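Local structure of transglutaminase elicitor (Phytophthora sojae, 3TW5) at residues A[124-136]-A[220-234]. The protein is a transglutaminase elicitor that probably crosslinks proteins by joining glutamine side chains to amines, and is linked to recognition by plant innate immunity. The protein carries 1 engineered substitution. Sequence-based numbering, arbitrary orientation.
Sequences WFGISHAWSPAAI and FVADVTAGAEVWNQP. Engineered in segment 124-136: S128 (natural residue Cys).
S128 O, which packs against N232 CB, is gripped twice by S132: by its backbone N and by its OG at 2.7 Å, the two donors arriving from opposite faces of the carbonyl plane. This is the first turn of helix 128-136, packed against the antiparallel strands 221-223 and 232-234, an arrangement consistent with the papain-like fold of clan CA. In that fold the nucleophilic cysteine starts the central helix; S128, engineered in place of the natural Cys, sits at the start of this helix, probably the corresponding position. Its OG sits between the backbone N and the carbonyl carbon (chi1 67°) and accepts a weak bond from N232 N at 3.3 Å. The N232 side chain turns to H129, its CG near H129 CA, while N232 OD1 accepts a hydrogen bond from W334 NE1.

P234 CD lies over one face of the W131 ring, offset toward the rim, 3.5 Å from W131 CH2, and W131 NE1 donates a hydrogen bond to W37 O. V221 CG1 meets S132 CB at 3.6 Å, and I136 CD1 packs on V221 CG2.

At the other end, the W124 ring is sandwiched, F125 CD2 over one face and E229 CB over the opposite one, 3.6 Å from W124 CD2. The E229 carboxylate runs back along this ring, its plane tilted only 19° from it, and E229 OE1 receives W231 NE1 at 3.1 Å through its anti lone pair.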
# COMPACT_ATOMS: atom_id res chain seq x y z
N TRP A 124 5.16 -7.30 -12.21
CA TRP A 124 4.61 -6.88 -10.93
C TRP A 124 5.67 -6.36 -9.95
O TRP A 124 5.35 -5.65 -9.00
CB TRP A 124 3.77 -7.99 -10.30
CG TRP A 124 4.55 -9.18 -9.81
CD1 TRP A 124 4.91 -10.28 -10.54
CD2 TRP A 124 5.04 -9.39 -8.48
NE1 TRP A 124 5.60 -11.16 -9.74
CE2 TRP A 124 5.70 -10.64 -8.48
CE3 TRP A 124 4.99 -8.64 -7.29
CZ2 TRP A 124 6.31 -11.16 -7.33
CZ3 TRP A 124 5.60 -9.16 -6.15
CH2 TRP A 124 6.25 -10.41 -6.18
N PHE A 125 6.93 -6.73 -10.20
CA PHE A 125 8.08 -6.23 -9.43
C PHE A 125 8.07 -4.71 -9.41
O PHE A 125 8.01 -4.08 -10.47
CB PHE A 125 9.39 -6.72 -10.06
CG PHE A 125 9.76 -8.14 -9.72
CD1 PHE A 125 11.07 -8.58 -9.91
CD2 PHE A 125 8.82 -9.04 -9.22
CE1 PHE A 125 11.44 -9.89 -9.61
CE2 PHE A 125 9.18 -10.35 -8.91
CZ PHE A 125 10.49 -10.78 -9.10
N GLY A 126 8.13 -4.13 -8.22
CA GLY A 126 8.11 -2.67 -8.08
C GLY A 126 8.30 -2.18 -6.66
O GLY A 126 8.85 -2.89 -5.81
N ILE A 127 7.86 -0.96 -6.41
CA ILE A 127 8.03 -0.32 -5.11
C ILE A 127 6.69 0.15 -4.50
O ILE A 127 6.60 1.26 -3.96
CB ILE A 127 9.06 0.85 -5.16
CG1 ILE A 127 8.69 1.85 -6.26
CG2 ILE A 127 10.47 0.31 -5.37
CD1 ILE A 127 9.32 3.22 -6.08
N SER A 128 5.67 -0.70 -4.60
CA SER A 128 4.36 -0.41 -4.01
C SER A 128 4.45 -0.30 -2.50
O SER A 128 3.71 0.46 -1.87
CB SER A 128 3.35 -1.50 -4.40
OG SER A 128 3.68 -2.74 -3.80
N HIS A 129 5.37 -1.07 -1.92
CA HIS A 129 5.67 -1.05 -0.48
C HIS A 129 6.26 0.29 -0.04
O HIS A 129 6.25 0.62 1.14
CB HIS A 129 6.64 -2.17 -0.14
CG HIS A 129 7.95 -2.08 -0.87
ND1 HIS A 129 8.19 -2.73 -2.06
CD2 HIS A 129 9.08 -1.39 -0.57
CE1 HIS A 129 9.41 -2.45 -2.47
NE2 HIS A 129 9.97 -1.64 -1.58
N ALA A 130 6.80 1.03 -1.00
CA ALA A 130 7.44 2.32 -0.74
C ALA A 130 6.50 3.49 -1.03
O ALA A 130 6.50 4.49 -0.30
CB ALA A 130 8.71 2.45 -1.54
N TRP A 131 5.71 3.37 -2.10
CA TRP A 131 4.74 4.40 -2.47
C TRP A 131 3.63 4.55 -1.43
O TRP A 131 3.27 5.67 -1.06
CB TRP A 131 4.13 4.10 -3.85
CG TRP A 131 2.74 4.63 -4.02
CD1 TRP A 131 2.35 5.94 -4.04
CD2 TRP A 131 1.54 3.86 -4.18
NE1 TRP A 131 0.99 6.04 -4.20
CE2 TRP A 131 0.47 4.78 -4.29
CE3 TRP A 131 1.26 2.49 -4.24
CZ2 TRP A 131 -0.86 4.37 -4.46
CZ3 TRP A 131 -0.06 2.08 -4.41
CH2 TRP A 131 -1.10 3.02 -4.52
N SER A 132 3.11 3.42 -0.95
CA SER A 132 1.99 3.41 -0.01
C SER A 132 2.23 4.25 1.26
O SER A 132 1.42 5.12 1.57
CB SER A 132 1.59 1.98 0.36
OG SER A 132 1.35 1.22 -0.80
N PRO A 133 3.34 4.00 1.98
CA PRO A 133 3.61 4.83 3.16
C PRO A 133 3.90 6.28 2.81
O PRO A 133 3.61 7.17 3.61
CB PRO A 133 4.84 4.16 3.79
CG PRO A 133 5.47 3.41 2.69
CD PRO A 133 4.35 2.94 1.83
N ALA A 134 4.47 6.52 1.63
CA ALA A 134 4.72 7.88 1.15
C ALA A 134 3.40 8.59 0.86
O ALA A 134 3.23 9.76 1.19
CB ALA A 134 5.61 7.87 -0.07
N ALA A 135 2.46 7.86 0.26
CA ALA A 135 1.11 8.37 0.02
C ALA A 135 0.44 8.85 1.32
O ALA A 135 -0.18 9.91 1.35
CB ALA A 135 0.26 7.32 -0.66
N ILE A 136 0.60 8.06 2.38
CA ILE A 136 0.04 8.40 3.68
C ILE A 136 0.78 9.56 4.34
O ILE A 136 0.21 10.64 4.51
CB ILE A 136 0.02 7.17 4.63
CG1 ILE A 136 -0.82 6.03 4.03
CG2 ILE A 136 -0.49 7.56 6.02
CD1 ILE A 136 -0.51 4.66 4.59
N PHE A 220 -3.60 2.75 7.35
CA PHE A 220 -2.56 1.73 7.20
C PHE A 220 -2.36 1.27 5.76
O PHE A 220 -3.01 1.78 4.84
CB PHE A 220 -2.85 0.52 8.11
CG PHE A 220 -4.23 -0.07 7.92
CD1 PHE A 220 -4.48 -0.97 6.89
CD2 PHE A 220 -5.26 0.26 8.79
CE1 PHE A 220 -5.75 -1.52 6.73
CE2 PHE A 220 -6.53 -0.28 8.63
CZ PHE A 220 -6.78 -1.18 7.60
N VAL A 221 -1.45 0.32 5.57
CA VAL A 221 -1.17 -0.28 4.27
C VAL A 221 -1.61 -1.74 4.30
O VAL A 221 -1.34 -2.45 5.27
CB VAL A 221 0.33 -0.19 3.91
CG1 VAL A 221 0.59 -0.74 2.52
CG2 VAL A 221 0.83 1.24 4.01
N ALA A 222 -2.27 -2.19 3.23
CA ALA A 222 -2.82 -3.54 3.16
C ALA A 222 -2.40 -4.28 1.89
O ALA A 222 -2.21 -3.66 0.84
CB ALA A 222 -4.33 -3.50 3.26
N ASP A 223 -2.23 -5.60 2.01
CA ASP A 223 -2.09 -6.46 0.84
C ASP A 223 -3.48 -6.94 0.46
O ASP A 223 -4.11 -7.68 1.20
CB ASP A 223 -1.19 -7.66 1.13
CG ASP A 223 -1.03 -8.60 -0.07
OD1 ASP A 223 -1.43 -8.23 -1.20
OD2 ASP A 223 -0.50 -9.72 0.11
N VAL A 224 -3.94 -6.51 -0.71
CA VAL A 224 -5.33 -6.73 -1.11
C VAL A 224 -5.51 -7.84 -2.16
O VAL A 224 -6.64 -8.11 -2.58
CB VAL A 224 -6.00 -5.43 -1.59
CG1 VAL A 224 -6.14 -4.45 -0.44
CG2 VAL A 224 -5.21 -4.81 -2.75
N THR A 225 -4.42 -8.47 -2.57
CA THR A 225 -4.48 -9.54 -3.57
C THR A 225 -4.79 -10.91 -2.97
O THR A 225 -5.62 -11.65 -3.51
CB THR A 225 -3.20 -9.64 -4.43
OG1 THR A 225 -2.04 -9.58 -3.58
CG2 THR A 225 -3.15 -8.51 -5.45
N ALA A 226 -4.12 -11.24 -1.86
CA ALA A 226 -4.20 -12.57 -1.22
C ALA A 226 -3.76 -13.71 -2.14
O ALA A 226 -3.89 -14.89 -1.79
CB ALA A 226 -5.60 -12.83 -0.64
N GLY A 227 -3.24 -13.35 -3.32
CA GLY A 227 -2.69 -14.31 -4.27
C GLY A 227 -1.21 -14.57 -4.01
O GLY A 227 -0.73 -14.41 -2.88
N ALA A 228 -0.50 -14.97 -5.06
CA ALA A 228 0.93 -15.26 -4.96
C ALA A 228 1.75 -13.99 -4.71
O ALA A 228 2.48 -13.89 -3.72
CB ALA A 228 1.43 -16.00 -6.21
N GLU A 229 1.60 -13.02 -5.61
CA GLU A 229 2.35 -11.77 -5.55
C GLU A 229 1.87 -10.83 -4.43
O GLU A 229 0.69 -10.84 -4.05
CB GLU A 229 2.31 -11.06 -6.90
CG GLU A 229 0.91 -10.85 -7.47
CD GLU A 229 0.92 -10.62 -8.97
OE1 GLU A 229 0.45 -9.54 -9.40
OE2 GLU A 229 1.40 -11.50 -9.71
N VAL A 230 2.80 -10.03 -3.93
CA VAL A 230 2.54 -9.08 -2.85
C VAL A 230 2.20 -7.71 -3.45
O VAL A 230 2.96 -7.16 -4.25
CB VAL A 230 3.77 -8.97 -1.89
CG1 VAL A 230 3.53 -7.93 -0.80
CG2 VAL A 230 4.09 -10.33 -1.28
N TRP A 231 1.04 -7.17 -3.06
CA TRP A 231 0.63 -5.83 -3.47
C TRP A 231 0.34 -4.95 -2.27
O TRP A 231 -0.39 -5.35 -1.37
CB TRP A 231 -0.60 -5.88 -4.38
CG TRP A 231 -0.27 -6.02 -5.84
CD1 TRP A 231 -0.55 -7.08 -6.65
CD2 TRP A 231 0.41 -5.06 -6.66
NE1 TRP A 231 -0.10 -6.84 -7.93
CE2 TRP A 231 0.50 -5.61 -7.96
CE3 TRP A 231 0.96 -3.79 -6.42
CZ2 TRP A 231 1.12 -4.93 -9.02
CZ3 TRP A 231 1.57 -3.12 -7.47
CH2 TRP A 231 1.64 -3.69 -8.75
N ASN A 232 0.91 -3.75 -2.27
CA ASN A 232 0.69 -2.79 -1.19
C ASN A 232 -0.12 -1.60 -1.67
O ASN A 232 0.20 -1.00 -2.69
CB ASN A 232 2.01 -2.32 -0.59
CG ASN A 232 2.73 -3.41 0.17
OD1 ASN A 232 2.64 -3.49 1.40
ND2 ASN A 232 3.44 -4.27 -0.55
N GLN A 233 -1.17 -1.28 -0.93
CA GLN A 233 -2.02 -0.13 -1.23
C GLN A 233 -2.30 0.64 0.07
O GLN A 233 -2.56 0.02 1.10
CB GLN A 233 -3.36 -0.56 -1.84
CG GLN A 233 -3.31 -1.72 -2.85
CD GLN A 233 -2.73 -1.33 -4.20
OE1 GLN A 233 -2.85 -0.19 -4.63
NE2 GLN A 233 -2.11 -2.29 -4.87
N PRO A 234 -2.24 1.98 0.02
CA PRO A 234 -2.62 2.77 1.20
C PRO A 234 -4.14 2.84 1.33
O PRO A 234 -4.84 3.12 0.35
CB PRO A 234 -2.03 4.14 0.90
CG PRO A 234 -2.02 4.23 -0.58
CD PRO A 234 -1.81 2.84 -1.10